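Local coordinates for STING-associated CdnE c-di-GMP synthase (PDB 6WT8), which synthesises the cyclic dinucleotide c-di-GMP as a bacterial CD-NTase, probably to signal to a partner STING receptor in CBASS defence, at residues R251-K254 / N255-F259; M23-Y27 / S28-S32; G274-S278 / F279-A283. All blocks are in the same frame, centred on the assembly; numbering follows the deposited sequence.

How the contacts relate
Contact 1 stands between the other two helix starts, its centre about 13 Å from that of contact 2 and about 14 Å from that of contact 3. It touches both: Asn255 ND2 packs 3.4 Å from Met26 SE, while Arg251 makes a cation-pi contact with Tyr27; on the other side, Ile257 CG2 lies 3.4 Å from Asn282 OD1. Contacts 2 and 3 do not meet, their nearest atoms being about 15 Å apart. Water joins in at contacts 1 and 3. Helices 253-266 and 278-287 are consecutive, and all three contacts are structural packing in the helical part of the synthase.

Contact 1: residues R251-K254 / N255-F259; sequences RRLK and NMIRF
Lys254 and Arg258 both set CG beside the backbone N (chi1 -69° and -68°), but the lysine then runs straight while the arginine bends at chi3 (-66°). That bend folds the guanidinium back over the turn: Lys254 CB sits over one of its faces, 3.7 Å from Arg258 NH1. The two cations diverge to oxygen acceptors, Lys254 NZ to Asn243 and Thr95, Arg258 NE and NH1 to the carbonyls of Met55 and Asn96, and Arg258 NH2 adds a weak bond to Asn255 OD1 of 2.7 Å. Beneath lies the first turn of helix 253-266, its i to i+4 bonds running from Met256 N to Arg252 O, Ile257 N to Leu253 O and, nearly straight at 2.9 Å, Arg258 N to Lys254 O. At the helix start one water accepts from Asn255 N and donates weakly to Arg251 O, and a second links Arg251 O to Asn255 ND2 at 2.8 and 3.0 Å. On the apolar side Leu253 CG meets Ile257 CD1 at 4.0 Å, and Leu253 CD1 meets the selenomethionine methyl, Met256 CE, at 4.1 Å. Leu253, Met256 and Ile257 pack on Cys285 of helix 278-287, Asn255 and Phe259 on helix 46-56, Met256 and Phe259 also on helix 300-314.

Contact 2: residues M23-Y27 / S28-S32; sequences MTKMY and SETLS
Glu29 folds back on Met26 at the start of the short helix 27-31, and the two exchange hydrogen bonds in the manner of a capping box. The carboxylate supplies the side-chain half, Glu29 OE2 accepting from Met26 N at 2.9 Å. The return bond, from Glu29 N to Met26 O, is also 2.9 Å but runs backbone to backbone, so only the side-chain half of the box is present; Met26, a selenomethionine here, supplies no polar side-chain group. Neither bond is straight. Met26 N comes to the carboxylate from above its plane, and Glu29 N likewise stands above the plane of the Met26 carbonyl. The carboxylate reaches Met26 N because CG of Glu29 lies beside its own backbone N (chi1 -73°) and the chain beyond is extended (chi2 -180°), which carries the acid back along the incoming loop. There it lies across Lys25, whose CB is 3.5 Å from Glu29 OE2. The lysine ammonium stays apart, with Lys25 NZ 5.2 Å from Glu29 OE1. The turn's other direct side-chain contact is apolar: the Tyr27 ring runs alongside Leu31, Tyr27 CD2 lying 4.0 Å from Leu31 CD1.

In the next shell, Lys56 of helix 46-56, on which Met26 also packs through Lys52, Met55 and Lys56, forms a salt bridge to Glu29 OE2. This oxygen is thus gripped by an amide and an ammonium together, and both would probably favour the charged acid. The first turn is tied to a loop as well, Ser28 OG being hydrogen-bonded to the backbone N of Tyr298.

Contact 3: residues G274-S278 / F279-A283; sequences GSIRS and FHINA
Arg277 occupies the N-cap of helix 278-287 with an extended backbone (psi -178°), and its carbonyl turns into the helix, where Arg277 O accepts from Ile281 N at 3.0 Å and more weakly from His280 N. With CG of His280 beside its backbone N (chi1 -53°), the imidazole lies next to the arginine chain, and His280 ND1 accepts from Arg277 N at 2.9 Å; the bond is nearly straight, although the donor is tilted 25° from the ring plane. Its acceptor role requires that ND1 carry no proton. This is the side-chain half of a capping box, with a histidine in the third helical position doing what a glutamate often does. Phe279 CD2 sits over the centre of one imidazole face, and Ser275 O approaches the opposite face, 3.5 Å from His280 CE1. Replacing His280 with an alanine would probably leave Arg277 N without its acceptor and open a gap between Phe279 and the Ser275 carbonyl. Ile276 packs against the turn and against helix 336-360, its CD1 3.8 Å from His280 CB and its CG2 3.9 Å from Ile281 CG1. Before the cap, Arg277 NE reaches back to Gly274 O at 2.7 Å, in the guanidinium plane. Beyond it, two waters bridge Ser278 OG to the Asn282 amide, one donating to Asn282 OD1 at 2.7 Å, the other accepting weakly from Asn282 ND2.

Contact 1: residues R251-K254 / N255-F259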
ATOM      1  N   ARG A 251      -8.502 -13.179   6.455  1.00 13.78           N
ATOM      2  CA  ARG A 251      -8.002 -13.115   5.073  1.00 13.69           C
ATOM      3  C   ARG A 251      -9.075 -12.615   4.119  1.00 14.78           C
ATOM      4  O   ARG A 251      -9.211 -13.127   2.992  1.00 18.48           O
ATOM      5  CB  ARG A 251      -7.403 -14.462   4.624  1.00 15.90           C
ATOM      6  CG  ARG A 251      -6.202 -14.833   5.504  1.00 17.94           C
ATOM      7  CD  ARG A 251      -5.486 -16.117   5.115  1.00 19.20           C
ATOM      8  NE  ARG A 251      -6.255 -17.342   5.409  1.00 19.20           N
ATOM      9  CZ  ARG A 251      -5.768 -18.576   5.287  1.00 25.16           C
ATOM     10  NH1 ARG A 251      -4.518 -18.771   4.840  1.00 26.71           N
ATOM     11  NH2 ARG A 251      -6.532 -19.597   5.579  1.00 26.61           N
ATOM     12  N   ARG A 252      -9.807 -11.576   4.549  1.00 13.76           N
ATOM     13  CA  ARG A 252     -10.798 -10.918   3.692  1.00 16.18           C
ATOM     14  C   ARG A 252     -10.455  -9.476   3.333  1.00 14.00           C
ATOM     15  O   ARG A 252     -10.971  -8.980   2.293  1.00 15.24           O
ATOM     16  CB  ARG A 252     -12.180 -10.936   4.356  1.00 14.90           C
ATOM     17  CG  ARG A 252     -12.850 -12.341   4.117  1.00 16.23           C
ATOM     18  CD  ARG A 252     -13.558 -12.757   5.319  1.00 16.02           C
ATOM     19  NE  ARG A 252     -14.485 -13.861   5.117  1.00 13.22           N
ATOM     20  CZ  ARG A 252     -14.234 -15.139   5.474  1.00 13.49           C
ATOM     21  NH1 ARG A 252     -13.020 -15.507   5.874  1.00 15.09           N
ATOM     22  NH2 ARG A 252     -15.218 -16.053   5.388  1.00 15.07           N
ATOM     23  N   LEU A 253      -9.666  -8.775   4.154  1.00 14.73           N
ATOM     24  CA  LEU A 253      -9.441  -7.338   3.923  1.00 13.23           C
ATOM     25  C   LEU A 253      -8.799  -7.105   2.568  1.00 13.69           C
ATOM     26  O   LEU A 253      -9.235  -6.219   1.815  1.00 14.14           O
ATOM     27  CB  LEU A 253      -8.536  -6.765   5.031  1.00 12.73           C
ATOM     28  CG  LEU A 253      -8.013  -5.354   4.754  1.00 13.21           C
ATOM     29  CD1 LEU A 253      -9.194  -4.396   4.741  1.00 15.68           C
ATOM     30  CD2 LEU A 253      -7.010  -4.969   5.851  1.00 15.83           C
ATOM     31  N   LYS A 254      -7.751  -7.844   2.251  1.00 12.23           N
ATOM     32  CA  LYS A 254      -7.072  -7.613   0.961  1.00 11.79           C
ATOM     33  C   LYS A 254      -7.983  -7.909  -0.222  1.00 13.77           C
ATOM     34  O   LYS A 254      -7.895  -7.213  -1.264  1.00 13.16           O
ATOM     35  CB  LYS A 254      -5.809  -8.455   0.841  1.00 11.46           C
ATOM     36  CG  LYS A 254      -4.736  -7.949   1.818  1.00 13.03           C
ATOM     37  CD  LYS A 254      -3.490  -8.886   1.687  1.00 14.03           C
ATOM     38  CE  LYS A 254      -2.446  -8.591   2.724  1.00 13.72           C
ATOM     39  NZ  LYS A 254      -1.177  -9.344   2.457  1.00 17.04           N
ATOM     40  N   ASN A 255      -8.863  -8.904  -0.100  1.00 14.36           N
ATOM     41  CA  ASN A 255      -9.803  -9.165  -1.184  1.00 13.30           C
ATOM     42  C   ASN A 255     -10.703  -7.953  -1.419  1.00 13.49           C
ATOM     43  O   ASN A 255     -10.957  -7.572  -2.577  1.00 14.68           O
ATOM     44  CB  ASN A 255     -10.650 -10.402  -0.853  1.00 17.00           C
ATOM     45  CG  ASN A 255      -9.820 -11.667  -0.806  1.00 18.42           C
ATOM     46  OD1 ASN A 255      -8.825 -11.811  -1.537  1.00 20.00           O
ATOM     47  ND2 ASN A 255     -10.277 -12.638  -0.011  1.00 18.73           N
HETATM   48  N   MSE A 256     -11.120  -7.272  -0.335  1.00 12.57           N
HETATM   49  CA  MSE A 256     -11.963  -6.058  -0.494  1.00 11.89           C
HETATM   50  C   MSE A 256     -11.153  -4.939  -1.142  1.00 12.64           C
HETATM   51  O   MSE A 256     -11.674  -4.210  -2.026  1.00 13.59           O
HETATM   52  CB  MSE A 256     -12.550  -5.554   0.836  1.00 16.60           C
HETATM   53  CG  MSE A 256     -13.576  -6.547   1.303  1.00 15.65           C
HETATM   54 SE   MSE A 256     -14.655  -5.812   2.843  1.00 29.74          SE
HETATM   55  CE  MSE A 256     -13.150  -5.083   3.962  1.00 18.15           C
ATOM     56  N   ILE A 257      -9.886  -4.785  -0.744  1.00 12.62           N
ATOM     57  CA  ILE A 257      -9.078  -3.702  -1.320  1.00 12.04           C
ATOM     58  C   ILE A 257      -8.914  -3.913  -2.824  1.00 10.24           C
ATOM     59  O   ILE A 257      -9.078  -2.975  -3.641  1.00 13.41           O
ATOM     60  CB  ILE A 257      -7.723  -3.667  -0.611  1.00 11.40           C
ATOM     61  CG1 ILE A 257      -7.940  -3.062   0.786  1.00 13.18           C
ATOM     62  CG2 ILE A 257      -6.696  -2.775  -1.416  1.00 12.33           C
ATOM     63  CD1 ILE A 257      -6.729  -3.170   1.718  1.00 12.84           C
ATOM     64  N   ARG A 258      -8.507  -5.143  -3.212  1.00 10.69           N
ATOM     65  CA  ARG A 258      -8.264  -5.405  -4.635  1.00 11.38           C
ATOM     66  C   ARG A 258      -9.554  -5.267  -5.428  1.00 12.73           C
ATOM     67  O   ARG A 258      -9.531  -4.792  -6.562  1.00 12.83           O
ATOM     68  CB  ARG A 258      -7.637  -6.801  -4.794  1.00 13.63           C
ATOM     69  CG  ARG A 258      -6.208  -6.821  -4.210  1.00 14.63           C
ATOM     70  CD  ARG A 258      -5.453  -8.116  -4.563  1.00 17.99           C
ATOM     71  NE  ARG A 258      -6.118  -9.214  -3.890  1.00 20.77           N
ATOM     72  CZ  ARG A 258      -5.657  -9.931  -2.857  1.00 15.68           C
ATOM     73  NH1 ARG A 258      -4.439  -9.844  -2.280  1.00 15.46           N
ATOM     74  NH2 ARG A 258      -6.456 -10.841  -2.373  1.00 17.55           N
ATOM     75  N   PHE A 259     -10.680  -5.733  -4.864  1.00 11.64           N
ATOM     76  CA  PHE A 259     -11.967  -5.575  -5.546  1.00 13.04           C
ATOM     77  C   PHE A 259     -12.262  -4.118  -5.810  1.00 11.95           C
ATOM     78  O   PHE A 259     -12.569  -3.749  -6.941  1.00 12.28           O
ATOM     79  CB  PHE A 259     -13.063  -6.196  -4.675  1.00 12.32           C
ATOM     80  CG  PHE A 259     -14.451  -6.064  -5.220  1.00 13.13           C
ATOM     81  CD1 PHE A 259     -14.814  -6.697  -6.365  1.00 14.23           C
ATOM     82  CD2 PHE A 259     -15.393  -5.407  -4.512  1.00 17.02           C
ATOM     83  CE1 PHE A 259     -16.133  -6.584  -6.880  1.00 14.57           C
ATOM     84  CE2 PHE A 259     -16.696  -5.296  -5.001  1.00 22.49           C
ATOM     85  CZ  PHE A 259     -17.066  -5.922  -6.170  1.00 18.30           C
TER
HETATM   86  O   HOH W   1      -7.836 -11.024   1.730  1.00 16.35           O
HETATM   87  O   HOH W   2      -8.557 -14.893   0.887  1.00 24.39           O

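Contact 2: residues M23-Y27 / S28-S32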
HETATM    1  N   MSE A  23      -5.111 -20.162  -9.525  1.00 19.50           N
HETATM    2  CA  MSE A  23      -5.063 -19.193  -8.415  1.00 20.18           C
HETATM    3  C   MSE A  23      -5.624 -19.915  -7.218  1.00 20.33           C
HETATM    4  O   MSE A  23      -6.517 -20.731  -7.364  1.00 22.33           O
HETATM    5  CB  MSE A  23      -5.891 -17.946  -8.701  1.00 22.89           C
HETATM    6  CG  MSE A  23      -5.493 -17.217  -9.984  1.00 19.12           C
HETATM    7 SE   MSE A  23      -3.809 -16.310  -9.681  0.61 22.58          SE
HETATM    8  CE  MSE A  23      -4.339 -14.835  -8.490  1.00 20.45           C
ATOM      9  N   THR A  24      -5.130 -19.601  -6.013  1.00 21.38           N
ATOM     10  CA  THR A  24      -5.716 -20.205  -4.817  1.00 22.18           C
ATOM     11  C   THR A  24      -7.125 -19.684  -4.600  1.00 20.15           C
ATOM     12  O   THR A  24      -7.364 -18.475  -4.607  1.00 23.35           O
ATOM     13  CB  THR A  24      -4.856 -19.870  -3.605  1.00 25.53           C
ATOM     14  OG1 THR A  24      -3.516 -20.306  -3.868  1.00 31.24           O
ATOM     15  CG2 THR A  24      -5.398 -20.539  -2.336  1.00 27.46           C
ATOM     16  N   LYS A  25      -8.069 -20.610  -4.422  1.00 22.74           N
ATOM     17  CA  LYS A  25      -9.443 -20.208  -4.167  1.00 20.22           C
ATOM     18  C   LYS A  25      -9.541 -19.570  -2.791  1.00 20.66           C
ATOM     19  O   LYS A  25      -8.836 -19.947  -1.841  1.00 21.88           O
ATOM     20  CB  LYS A  25     -10.381 -21.412  -4.216  1.00 24.31           C
ATOM     21  CG  LYS A  25     -10.512 -22.083  -5.576  1.00 26.38           C
ATOM     22  CD  LYS A  25     -11.487 -23.263  -5.394  1.00 26.57           C
ATOM     23  CE  LYS A  25     -11.659 -24.125  -6.611  1.00 34.94           C
ATOM     24  NZ  LYS A  25     -12.882 -25.004  -6.360  1.00 32.54           N
HETATM   25  N   MSE A  26     -10.411 -18.580  -2.691  1.00 21.40           N
HETATM   26  CA  MSE A  26     -10.742 -18.067  -1.379  1.00 23.20           C
HETATM   27  C   MSE A  26     -11.459 -19.153  -0.610  1.00 21.05           C
HETATM   28  O   MSE A  26     -12.273 -19.912  -1.151  1.00 22.73           O
HETATM   29  CB  MSE A  26     -11.635 -16.852  -1.468  1.00 21.69           C
HETATM   30  CG  MSE A  26     -10.926 -15.691  -2.131  1.00 20.83           C
HETATM   31 SE   MSE A  26     -12.133 -14.130  -2.503  0.59 20.19          SE
HETATM   32  CE  MSE A  26     -13.107 -14.868  -3.949  1.00 20.56           C
ATOM     33  N   TYR A  27     -11.188 -19.220   0.682  1.00 16.85           N
ATOM     34  CA  TYR A  27     -11.738 -20.349   1.436  1.00 20.28           C
ATOM     35  C   TYR A  27     -13.262 -20.307   1.488  1.00 20.87           C
ATOM     36  O   TYR A  27     -13.899 -21.365   1.493  1.00 21.98           O
ATOM     37  CB  TYR A  27     -11.178 -20.390   2.858  1.00 29.13           C
ATOM     38  CG  TYR A  27      -9.885 -21.168   2.984  1.00 42.75           C
ATOM     39  CD1 TYR A  27      -9.039 -21.331   1.889  1.00 49.36           C
ATOM     40  CD2 TYR A  27      -9.523 -21.751   4.202  1.00 50.09           C
ATOM     41  CE1 TYR A  27      -7.869 -22.049   1.997  1.00 57.26           C
ATOM     42  CE2 TYR A  27      -8.358 -22.468   4.328  1.00 48.11           C
ATOM     43  CZ  TYR A  27      -7.539 -22.616   3.227  1.00 58.49           C
ATOM     44  OH  TYR A  27      -6.375 -23.337   3.349  1.00 60.26           O
ATOM     45  N   SER A  28     -13.864 -19.108   1.485  1.00 20.98           N
ATOM     46  CA  SER A  28     -15.314 -19.096   1.576  1.00 17.79           C
ATOM     47  C   SER A  28     -15.932 -19.659   0.325  1.00 21.24           C
ATOM     48  O   SER A  28     -17.096 -20.067   0.365  1.00 23.73           O
ATOM     49  CB  SER A  28     -15.857 -17.681   1.833  1.00 19.36           C
ATOM     50  OG  SER A  28     -15.580 -16.746   0.753  1.00 17.71           O
ATOM     51  N   GLU A  29     -15.174 -19.734  -0.784  1.00 21.50           N
ATOM     52  CA  GLU A  29     -15.714 -20.401  -1.979  1.00 20.53           C
ATOM     53  C   GLU A  29     -16.108 -21.848  -1.704  1.00 23.51           C
ATOM     54  O   GLU A  29     -17.126 -22.330  -2.217  1.00 31.69           O
ATOM     55  CB  GLU A  29     -14.689 -20.409  -3.119  1.00 22.24           C
ATOM     56  CG  GLU A  29     -14.488 -19.073  -3.774  1.00 24.59           C
ATOM     57  CD  GLU A  29     -13.474 -19.188  -4.885  1.00 20.79           C
ATOM     58  OE1 GLU A  29     -13.798 -19.921  -5.865  1.00 24.99           O
ATOM     59  OE2 GLU A  29     -12.395 -18.574  -4.746  1.00 22.03           O
ATOM     60  N   THR A  30     -15.249 -22.600  -1.012  1.00 25.99           N
ATOM     61  CA  THR A  30     -15.534 -24.020  -0.836  1.00 27.61           C
ATOM     62  C   THR A  30     -16.132 -24.346   0.512  1.00 31.15           C
ATOM     63  O   THR A  30     -16.675 -25.445   0.674  1.00 36.22           O
ATOM     64  CB  THR A  30     -14.280 -24.884  -0.981  1.00 35.41           C
ATOM     65  OG1 THR A  30     -13.216 -24.366  -0.158  1.00 31.98           O
ATOM     66  CG2 THR A  30     -13.857 -25.034  -2.465  1.00 48.98           C
ATOM     67  N   LEU A  31     -16.007 -23.455   1.489  1.00 25.58           N
ATOM     68  CA  LEU A  31     -16.477 -23.789   2.825  1.00 25.86           C
ATOM     69  C   LEU A  31     -17.725 -23.033   3.211  1.00 24.74           C
ATOM     70  O   LEU A  31     -18.386 -23.413   4.175  1.00 28.92           O
ATOM     71  CB  LEU A  31     -15.399 -23.502   3.877  1.00 22.60           C
ATOM     72  CG  LEU A  31     -14.068 -24.224   3.678  1.00 27.20           C
ATOM     73  CD1 LEU A  31     -13.003 -23.634   4.607  1.00 32.68           C
ATOM     74  CD2 LEU A  31     -14.196 -25.755   3.832  1.00 33.66           C
ATOM     75  N   SER A  32     -18.087 -21.990   2.494  1.00 26.00           N
ATOM     76  CA  SER A  32     -19.189 -21.166   2.938  1.00 25.33           C
ATOM     77  C   SER A  32     -20.196 -21.004   1.806  1.00 22.30           C
ATOM     78  O   SER A  32     -20.059 -21.594   0.718  1.00 27.71           O
ATOM     79  CB  SER A  32     -18.662 -19.808   3.407  1.00 24.47           C
ATOM     80  OG  SER A  32     -19.660 -19.070   4.077  1.00 29.40           O
TER

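Contact 3: residues G274-S278 / F279-A283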
ATOM      1  N   GLY A 274      -7.219  10.121 -10.055  1.00 22.89           N
ATOM      2  CA  GLY A 274      -8.141  11.109  -9.594  1.00 18.58           C
ATOM      3  C   GLY A 274      -7.975  11.397  -8.120  1.00 17.35           C
ATOM      4  O   GLY A 274      -6.860  11.350  -7.587  1.00 19.05           O
ATOM      5  N   SER A 275      -9.087  11.786  -7.483  1.00 17.71           N
ATOM      6  CA  SER A 275      -9.060  12.201  -6.090  1.00 16.12           C
ATOM      7  C   SER A 275      -8.979  11.032  -5.118  1.00 16.36           C
ATOM      8  O   SER A 275      -8.501  11.218  -3.976  1.00 18.91           O
ATOM      9  CB  SER A 275     -10.292  13.022  -5.749  1.00 20.00           C
ATOM     10  OG  SER A 275     -11.474  12.296  -5.873  1.00 30.91           O
ATOM     11  N   ILE A 276      -9.460   9.844  -5.509  1.00 15.25           N
ATOM     12  CA  ILE A 276      -9.391   8.655  -4.668  1.00 15.77           C
ATOM     13  C   ILE A 276      -8.342   7.754  -5.280  1.00 17.07           C
ATOM     14  O   ILE A 276      -8.480   7.343  -6.442  1.00 18.93           O
ATOM     15  CB  ILE A 276     -10.743   7.933  -4.604  1.00 14.31           C
ATOM     16  CG1 ILE A 276     -11.744   8.744  -3.749  1.00 15.55           C
ATOM     17  CG2 ILE A 276     -10.643   6.471  -4.041  1.00 15.55           C
ATOM     18  CD1 ILE A 276     -11.454   8.816  -2.252  1.00 17.59           C
ATOM     19  N   ARG A 277      -7.296   7.467  -4.519  1.00 15.43           N
ATOM     20  CA  ARG A 277      -6.182   6.653  -4.954  1.00 16.18           C
ATOM     21  C   ARG A 277      -6.085   5.401  -4.086  1.00 14.88           C
ATOM     22  O   ARG A 277      -6.885   5.168  -3.194  1.00 15.11           O
ATOM     23  CB  ARG A 277      -4.862   7.424  -4.879  1.00 19.73           C
ATOM     24  CG  ARG A 277      -4.878   8.797  -5.573  1.00 25.98           C
ATOM     25  CD  ARG A 277      -4.742   8.696  -7.069  1.00 28.60           C
ATOM     26  NE  ARG A 277      -4.541  10.049  -7.595  1.00 32.50           N
ATOM     27  CZ  ARG A 277      -3.379  10.550  -8.008  1.00 40.79           C
ATOM     28  NH1 ARG A 277      -2.278   9.796  -7.996  1.00 42.11           N
ATOM     29  NH2 ARG A 277      -3.329  11.805  -8.447  1.00 41.07           N
ATOM     30  N   SER A 278      -5.072   4.594  -4.374  1.00 17.62           N
ATOM     31  CA  SER A 278      -4.857   3.376  -3.593  1.00 16.12           C
ATOM     32  C   SER A 278      -4.831   3.652  -2.088  1.00 15.65           C
ATOM     33  O   SER A 278      -5.486   2.928  -1.313  1.00 17.00           O
ATOM     34  CB  SER A 278      -3.559   2.734  -4.069  1.00 22.32           C
ATOM     35  OG  SER A 278      -3.290   1.569  -3.333  1.00 28.10           O
ATOM     36  N   PHE A 279      -4.131   4.716  -1.677  1.00 14.39           N
ATOM     37  CA  PHE A 279      -4.028   5.118  -0.271  1.00 16.61           C
ATOM     38  C   PHE A 279      -5.417   5.252   0.357  1.00 15.69           C
ATOM     39  O   PHE A 279      -5.642   4.804   1.500  1.00 16.17           O
ATOM     40  CB  PHE A 279      -3.215   6.450  -0.311  1.00 26.03           C
ATOM     41  CG  PHE A 279      -3.147   7.244   0.955  1.00 21.21           C
ATOM     42  CD1 PHE A 279      -1.987   7.128   1.761  1.00 21.99           C
ATOM     43  CD2 PHE A 279      -4.140   8.112   1.325  1.00 22.29           C
ATOM     44  CE1 PHE A 279      -1.852   7.859   2.941  1.00 30.62           C
ATOM     45  CE2 PHE A 279      -4.009   8.889   2.471  1.00 33.88           C
ATOM     46  CZ  PHE A 279      -2.875   8.746   3.293  1.00 33.39           C
ATOM     47  N   HIS A 280      -6.347   5.880  -0.372  1.00 12.97           N
ATOM     48  CA  HIS A 280      -7.676   6.113   0.182  1.00 11.87           C
ATOM     49  C   HIS A 280      -8.476   4.843   0.204  1.00 13.67           C
ATOM     50  O   HIS A 280      -9.248   4.623   1.155  1.00 13.51           O
ATOM     51  CB  HIS A 280      -8.432   7.172  -0.630  1.00 13.84           C
ATOM     52  CG  HIS A 280      -7.657   8.422  -0.789  1.00 14.44           C
ATOM     53  ND1 HIS A 280      -6.817   8.626  -1.866  1.00 14.61           N
ATOM     54  CD2 HIS A 280      -7.540   9.532   0.004  1.00 14.90           C
ATOM     55  CE1 HIS A 280      -6.244   9.818  -1.742  1.00 17.21           C
ATOM     56  NE2 HIS A 280      -6.696  10.400  -0.639  1.00 17.76           N
ATOM     57  N   ILE A 281      -8.359   4.001  -0.835  1.00 14.13           N
ATOM     58  CA  ILE A 281      -9.075   2.721  -0.834  1.00 13.64           C
ATOM     59  C   ILE A 281      -8.591   1.853   0.313  1.00 11.97           C
ATOM     60  O   ILE A 281      -9.402   1.239   1.037  1.00 13.76           O
ATOM     61  CB  ILE A 281      -8.884   2.007  -2.194  1.00 12.56           C
ATOM     62  CG1 ILE A 281      -9.735   2.741  -3.209  1.00 15.68           C
ATOM     63  CG2 ILE A 281      -9.382   0.548  -2.093  1.00 13.89           C
ATOM     64  CD1 ILE A 281      -9.527   2.271  -4.653  1.00 16.53           C
ATOM     65  N   ASN A 282      -7.272   1.832   0.532  1.00 12.12           N
ATOM     66  CA  ASN A 282      -6.732   1.060   1.656  1.00 14.42           C
ATOM     67  C   ASN A 282      -7.372   1.530   2.949  1.00 13.83           C
ATOM     68  O   ASN A 282      -7.778   0.722   3.785  1.00 14.27           O
ATOM     69  CB  ASN A 282      -5.221   1.251   1.783  1.00 11.83           C
ATOM     70  CG  ASN A 282      -4.412   0.612   0.669  1.00 13.99           C
ATOM     71  OD1 ASN A 282      -4.888  -0.252  -0.053  1.00 16.00           O
ATOM     72  ND2 ASN A 282      -3.144   1.071   0.526  1.00 16.14           N
ATOM     73  N   ALA A 283      -7.391   2.857   3.159  1.00 13.16           N
ATOM     74  CA  ALA A 283      -7.907   3.425   4.411  1.00 12.26           C
ATOM     75  C   ALA A 283      -9.401   3.155   4.597  1.00 14.50           C
ATOM     76  O   ALA A 283      -9.848   2.840   5.706  1.00 14.14           O
ATOM     77  CB  ALA A 283      -7.638   4.947   4.435  1.00 14.46           C
TER
HETATM   78  O   HOH W   3      -2.913  -1.077  -1.773  1.00 21.11           O
HETATM   79  O   HOH W   4      -1.169   2.041  -1.629  1.00 40.99           O